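Local coordinates for protein ribokinase (Giardia lamblia, PDB 6WHJ) that probably phosphorylates D-ribose at O-5, using ATP and a divalent cation such as magnesium, to give D-ribose 5-phosphate, at residues V142-I147 / V172-P177; D274-S279 / F310-A315. All coordinates share one frame; numbering follows the deposited sequence.

Interaction 1. Residues V142-I147 / V172-P177; sequences VMQCEI and VFNPAP. With EDO (1,2-ethanediol), chain F.
Val172 pairs with Val142 in parallel register, and Val172 O takes the amide N-H of Met143 at 3.2 Å. The CA of Val142 also leans on this oxygen in a CA-H...O contact. The two valine side chains lie on one face of the sheet, and those of Met143 and Phe173 on the other. The Phe173 ring meets the first segment with its rim. CG stands anti to the backbone N (chi1 179°), which lays the ring alongside the chain of Met143 to Cys145. Met143 O and Gln144 O both sit at its edge, while Cys145 SG approaches obliquely, 3.7 Å from Phe173 CZ. Asn174 N closes the next bond, to Met143 O at 3.0 Å. Asn174 O touches Gln144 CA, again as a CA-H...O contact. The side-chain amide of Asn174 turns elsewhere, with ND2 bonded to Cys195 O. Pro175 centres an inverse gamma turn, closed by Ala176 N on Asn174 O. Pro175 CA lies 3.5 Å from Cys145 SG and over the rim of one face of the Phe173 ring. Ala176 O receives Cys145 N at 3.1 Å, from above its carbonyl plane, so the pairing continues past the strand ends. A cis peptide leads into Pro177. Pro177 CD meets Glu146 CG at 3.5 Å, where the two side chains cross at about a right angle. The extended Glu146 chain carries its carboxylate past the proline. OE2 is hydrogen-bonded to O1 of a 1,2-ethanediol, and OE1 is bonded to Ser14 OG and Lys44 N. Glu146 is a predicted substrate-binding residue. Strands 140-143 and 170-173 are neighbours in a beta-alpha-beta unit. Its helix 149-165 packs on Met143, helix 44-55 lies against Val142 and Gln144, and helix 184-188 against Phe173 and Pro175.

Interaction 2. Residues D274-S279 / F310-A315; sequences DCFIGS and FASVAA
Phe276 lays one face of its ring against the CB of Ala311. The methyl carbon sits 3.6 Å from the ring centroid and 18° off the normal, a CH-pi contact displaced somewhat toward the rim on the side of CD2 and CE2. With CG anti to the backbone N (chi1 -179°), the ring swings across to the second helix. Ser312 OG meets its edge in plane, 3.7 Å from Phe276 CE2, but is hydrogen-bonded to Ala308 O one turn back. Ala311 CB also touches the backbone of the first helix, 3.4 Å from Phe276 O. Ser279 fills the next place along the interface. Ser279 OG is bonded at 2.8 Å to Cys275 O in its own helix, which fixes the hydroxyl's rotation. Cys275 O also accepts Ser279 N, the two donors coming from opposite faces of its plane. Ser279 OG also touches Ala314 CB, at 3.3 Å. Ser279 CB rests on Ala311 CA, and Ser279 O lies at the edge of the Phe310 ring. No hydrogen bond joins the two segments. Their axes come within 8.1 Å, with Ala311, Ala314 and Ser279 as small residues at the interface. The N-to-C directions are 143° apart, so the helices run roughly antiparallel. In this PfkB-family ribokinase fold the contact joins helix 301-318 to helix 272-287, whose first turn holds Asp274, the predicted proton acceptor.

Overall arrangement
The centres of interactions 1 and 2 lie about 16 Å apart, and the two contacts come in series along the chain. They meet where Asn174 OD1 of interaction 1 packs on Ile277 CG1 of interaction 2, at 4.1 Å. Helix 44-55 touches both: Gln48 bonds to Gln144 and, from its NE2, to Asp274 OD1. Both contacts include a predicted substrate-binding residue. Interaction 1 brings Glu146 to the site, and the 274-279 segment of interaction 2 contains Asp274, also the predicted proton acceptor. The 1,2-ethanediol on Glu146, probably from the crystallisation liquor, is also bonded to Asn16 and Asp18, so it lies in the predicted sugar pocket.

Interaction 1. Residues V142-I147 / V172-P177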
loop_
_atom_site.group_PDB
_atom_site.type_symbol
_atom_site.label_atom_id
_atom_site.label_comp_id
_atom_site.label_asym_id
_atom_site.label_seq_id
_atom_site.Cartn_x
_atom_site.Cartn_y
_atom_site.Cartn_z
ATOM N N VAL B 142 -4.000 2.833 28.381
ATOM C CA VAL B 142 -2.917 3.026 27.417
ATOM C C VAL B 142 -3.476 3.636 26.138
ATOM O O VAL B 142 -4.520 3.202 25.635
ATOM C CB VAL B 142 -2.190 1.702 27.095
ATOM C CG1 VAL B 142 -0.913 1.969 26.323
ATOM C CG2 VAL B 142 -1.888 0.927 28.363
ATOM N N MET B 143 -2.776 4.638 25.604
ATOM C CA MET B 143 -3.174 5.289 24.364
ATOM C C MET B 143 -1.938 5.554 23.517
ATOM O O MET B 143 -0.817 5.621 24.027
ATOM C CB MET B 143 -3.902 6.615 24.623
ATOM C CG MET B 143 -5.161 6.493 25.458
ATOM S SD MET B 143 -6.130 8.009 25.469
ATOM C CE MET B 143 -6.696 8.093 23.768
ATOM N N GLN B 144 -2.164 5.713 22.208
ATOM C CA GLN B 144 -1.118 6.035 21.242
ATOM C C GLN B 144 -1.524 7.249 20.415
ATOM O O GLN B 144 -2.207 8.145 20.917
ATOM C CB GLN B 144 -0.828 4.854 20.322
ATOM C CG GLN B 144 -0.571 3.549 21.032
ATOM C CD GLN B 144 -1.842 2.875 21.475
ATOM O OE1 GLN B 144 -2.889 3.037 20.851
ATOM N NE2 GLN B 144 -1.760 2.105 22.548
ATOM N N CYS B 145 -1.123 7.285 19.144
ATOM C CA CYS B 145 -1.392 8.437 18.288
ATOM C C CYS B 145 -1.988 8.020 16.948
ATOM O O CYS B 145 -1.741 8.670 15.928
ATOM C CB CYS B 145 -0.117 9.243 18.058
ATOM S SG CYS B 145 0.577 10.005 19.537
ATOM N N GLU B 146 -2.803 6.961 16.926
ATOM C CA GLU B 146 -3.388 6.471 15.683
ATOM C C GLU B 146 -4.911 6.572 15.668
ATOM O O GLU B 146 -5.565 5.853 14.907
ATOM C CB GLU B 146 -2.936 5.037 15.409
ATOM C CG GLU B 146 -1.482 4.907 14.980
ATOM C CD GLU B 146 -1.098 3.487 14.589
ATOM O OE1 GLU B 146 -1.865 2.551 14.908
ATOM O OE2 GLU B 146 -0.016 3.306 13.975
ATOM N N ILE B 147 -5.498 7.425 16.516
ATOM C CA ILE B 147 -6.885 7.855 16.345
ATOM C C ILE B 147 -6.863 9.367 16.130
ATOM O O ILE B 147 -5.792 9.969 16.011
ATOM C CB ILE B 147 -7.790 7.456 17.532
ATOM C CG1 ILE B 147 -7.361 8.160 18.826
ATOM C CG2 ILE B 147 -7.804 5.927 17.714
ATOM C CD1 ILE B 147 -8.360 8.010 19.975
ATOM N N VAL B 172 -0.667 5.450 30.808
ATOM C CA VAL B 172 0.549 5.217 30.038
ATOM C C VAL B 172 0.297 5.689 28.611
ATOM O O VAL B 172 -0.584 5.157 27.922
ATOM C CB VAL B 172 0.958 3.736 30.053
ATOM C CG1 VAL B 172 2.278 3.535 29.262
ATOM C CG2 VAL B 172 1.059 3.217 31.490
ATOM N N PHE B 173 1.070 6.684 28.169
ATOM C CA PHE B 173 0.944 7.266 26.839
ATOM C C PHE B 173 2.188 6.952 26.016
ATOM O O PHE B 173 3.293 7.386 26.357
ATOM C CB PHE B 173 0.706 8.774 26.936
ATOM C CG PHE B 173 0.577 9.467 25.597
ATOM C CD1 PHE B 173 -0.206 8.934 24.588
ATOM C CD2 PHE B 173 1.204 10.684 25.373
ATOM C CE1 PHE B 173 -0.330 9.578 23.359
ATOM C CE2 PHE B 173 1.082 11.333 24.158
ATOM C CZ PHE B 173 0.306 10.775 23.145
ATOM N N ASN B 174 2.002 6.211 24.919
ATOM C CA ASN B 174 3.059 5.921 23.958
ATOM C C ASN B 174 2.852 6.785 22.721
ATOM O O ASN B 174 2.001 6.459 21.882
ATOM C CB ASN B 174 3.046 4.433 23.590
ATOM C CG ASN B 174 3.962 4.105 22.436
ATOM O OD1 ASN B 174 3.616 3.302 21.573
ATOM N ND2 ASN B 174 5.126 4.739 22.399
ATOM N N PRO B 175 3.611 7.876 22.535
ATOM C CA PRO B 175 3.290 8.863 21.481
ATOM C C PRO B 175 3.709 8.417 20.080
ATOM O O PRO B 175 4.519 9.065 19.413
ATOM C CB PRO B 175 4.076 10.094 21.949
ATOM C CG PRO B 175 5.306 9.489 22.562
ATOM C CD PRO B 175 4.831 8.246 23.274
ATOM N N ALA B 176 3.115 7.321 19.596
ATOM C CA ALA B 176 3.552 6.720 18.337
ATOM C C ALA B 176 2.406 6.547 17.348
ATOM O O ALA B 176 1.319 6.101 17.730
ATOM C CB ALA B 176 4.196 5.355 18.606
ATOM N N PRO B 177 2.604 6.898 16.068
ATOM C CA PRO B 177 3.772 7.595 15.517
ATOM C C PRO B 177 3.690 9.089 15.774
ATOM O O PRO B 177 2.600 9.596 16.034
ATOM C CB PRO B 177 3.671 7.302 14.017
ATOM C CG PRO B 177 2.201 7.216 13.771
ATOM C CD PRO B 177 1.639 6.540 15.010
HETATM C C1 EDO F . 1.292 0.518 12.933
HETATM O O1 EDO F . 1.253 1.854 12.410
HETATM C C2 EDO F . 0.693 -0.458 11.922
HETATM O O2 EDO F . -0.499 0.126 11.379
#

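Interaction 2. Residues D274-S279 / F310-A315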
loop_
_atom_site.group_PDB
_atom_site.type_symbol
_atom_site.label_atom_id
_atom_site.label_comp_id
_atom_site.label_asym_id
_atom_site.label_seq_id
_atom_site.Cartn_x
_atom_site.Cartn_y
_atom_site.Cartn_z
ATOM N N ASP B 274 5.648 -2.305 20.190
ATOM C CA ASP B 274 4.338 -2.566 20.764
ATOM C C ASP B 274 4.392 -3.732 21.739
ATOM O O ASP B 274 3.775 -3.685 22.810
ATOM C CB ASP B 274 3.319 -2.793 19.649
ATOM C CG ASP B 274 3.075 -1.528 18.838
ATOM O OD1 ASP B 274 3.252 -0.428 19.411
ATOM O OD2 ASP B 274 2.712 -1.621 17.639
ATOM N N CYS B 275 5.165 -4.761 21.412
ATOM C CA CYS B 275 5.342 -5.857 22.352
ATOM C C CYS B 275 6.000 -5.360 23.630
ATOM O O CYS B 275 5.624 -5.776 24.730
ATOM C CB CYS B 275 6.164 -6.968 21.695
ATOM S SG CYS B 275 6.737 -8.242 22.818
ATOM N N PHE B 276 6.950 -4.426 23.506
ATOM C CA PHE B 276 7.579 -3.854 24.692
ATOM C C PHE B 276 6.564 -3.082 25.520
ATOM O O PHE B 276 6.508 -3.226 26.745
ATOM C CB PHE B 276 8.754 -2.956 24.304
ATOM C CG PHE B 276 9.467 -2.343 25.485
ATOM C CD1 PHE B 276 9.009 -1.167 26.068
ATOM C CD2 PHE B 276 10.595 -2.942 26.012
ATOM C CE1 PHE B 276 9.664 -0.610 27.152
ATOM C CE2 PHE B 276 11.256 -2.385 27.094
ATOM C CZ PHE B 276 10.787 -1.221 27.669
ATOM N N ILE B 277 5.758 -2.242 24.870
ATOM C CA ILE B 277 4.781 -1.461 25.623
ATOM C C ILE B 277 3.770 -2.384 26.291
ATOM O O ILE B 277 3.460 -2.230 27.481
ATOM C CB ILE B 277 4.099 -0.425 24.710
ATOM C CG1 ILE B 277 5.100 0.638 24.257
ATOM C CG2 ILE B 277 2.908 0.211 25.416
ATOM C CD1 ILE B 277 5.632 1.462 25.386
ATOM N N GLY B 278 3.292 -3.396 25.560
ATOM C CA GLY B 278 2.321 -4.316 26.137
ATOM C C GLY B 278 2.870 -5.075 27.334
ATOM O O GLY B 278 2.217 -5.157 28.380
ATOM N N SER B 279 4.072 -5.652 27.191
ATOM C CA SER B 279 4.673 -6.399 28.290
ATOM C C SER B 279 4.961 -5.499 29.484
ATOM O O SER B 279 4.699 -5.879 30.632
ATOM C CB SER B 279 5.953 -7.080 27.824
ATOM O OG SER B 279 5.692 -7.853 26.677
ATOM N N PHE B 310 11.328 -6.787 32.487
ATOM C CA PHE B 310 10.433 -7.798 31.950
ATOM C C PHE B 310 10.094 -7.496 30.497
ATOM O O PHE B 310 10.162 -8.381 29.636
ATOM C CB PHE B 310 9.185 -7.837 32.832
ATOM C CG PHE B 310 8.137 -8.823 32.417
ATOM C CD1 PHE B 310 8.163 -10.118 32.894
ATOM C CD2 PHE B 310 7.077 -8.432 31.619
ATOM C CE1 PHE B 310 7.172 -11.021 32.542
ATOM C CE2 PHE B 310 6.089 -9.323 31.271
ATOM C CZ PHE B 310 6.136 -10.617 31.727
ATOM N N ALA B 311 9.820 -6.227 30.188
ATOM C CA ALA B 311 9.450 -5.861 28.825
ATOM C C ALA B 311 10.611 -6.069 27.866
ATOM O O ALA B 311 10.398 -6.441 26.706
ATOM C CB ALA B 311 8.958 -4.413 28.776
ATOM N N SER B 312 11.844 -5.828 28.327
ATOM C CA SER B 312 13.015 -6.063 27.478
ATOM C C SER B 312 13.145 -7.535 27.092
ATOM O O SER B 312 13.395 -7.858 25.927
ATOM C CB SER B 312 14.288 -5.589 28.185
ATOM O OG SER B 312 14.205 -4.209 28.481
ATOM N N VAL B 313 12.958 -8.442 28.054
ATOM C CA VAL B 313 13.083 -9.864 27.770
ATOM C C VAL B 313 12.029 -10.287 26.755
ATOM O O VAL B 313 12.316 -11.041 25.813
ATOM C CB VAL B 313 12.990 -10.675 29.080
ATOM C CG1 VAL B 313 12.962 -12.179 28.810
ATOM C CG2 VAL B 313 14.143 -10.320 30.009
ATOM N N ALA B 314 10.794 -9.801 26.919
ATOM C CA ALA B 314 9.744 -10.134 25.964
ATOM C C ALA B 314 10.038 -9.547 24.589
ATOM O O ALA B 314 9.862 -10.224 23.568
ATOM C CB ALA B 314 8.392 -9.661 26.484
ATOM N N ALA B 315 10.496 -8.296 24.535
ATOM C CA ALA B 315 10.834 -7.702 23.244
ATOM C C ALA B 315 12.041 -8.392 22.621
ATOM O O ALA B 315 12.089 -8.596 21.399
ATOM C CB ALA B 315 11.090 -6.203 23.400
#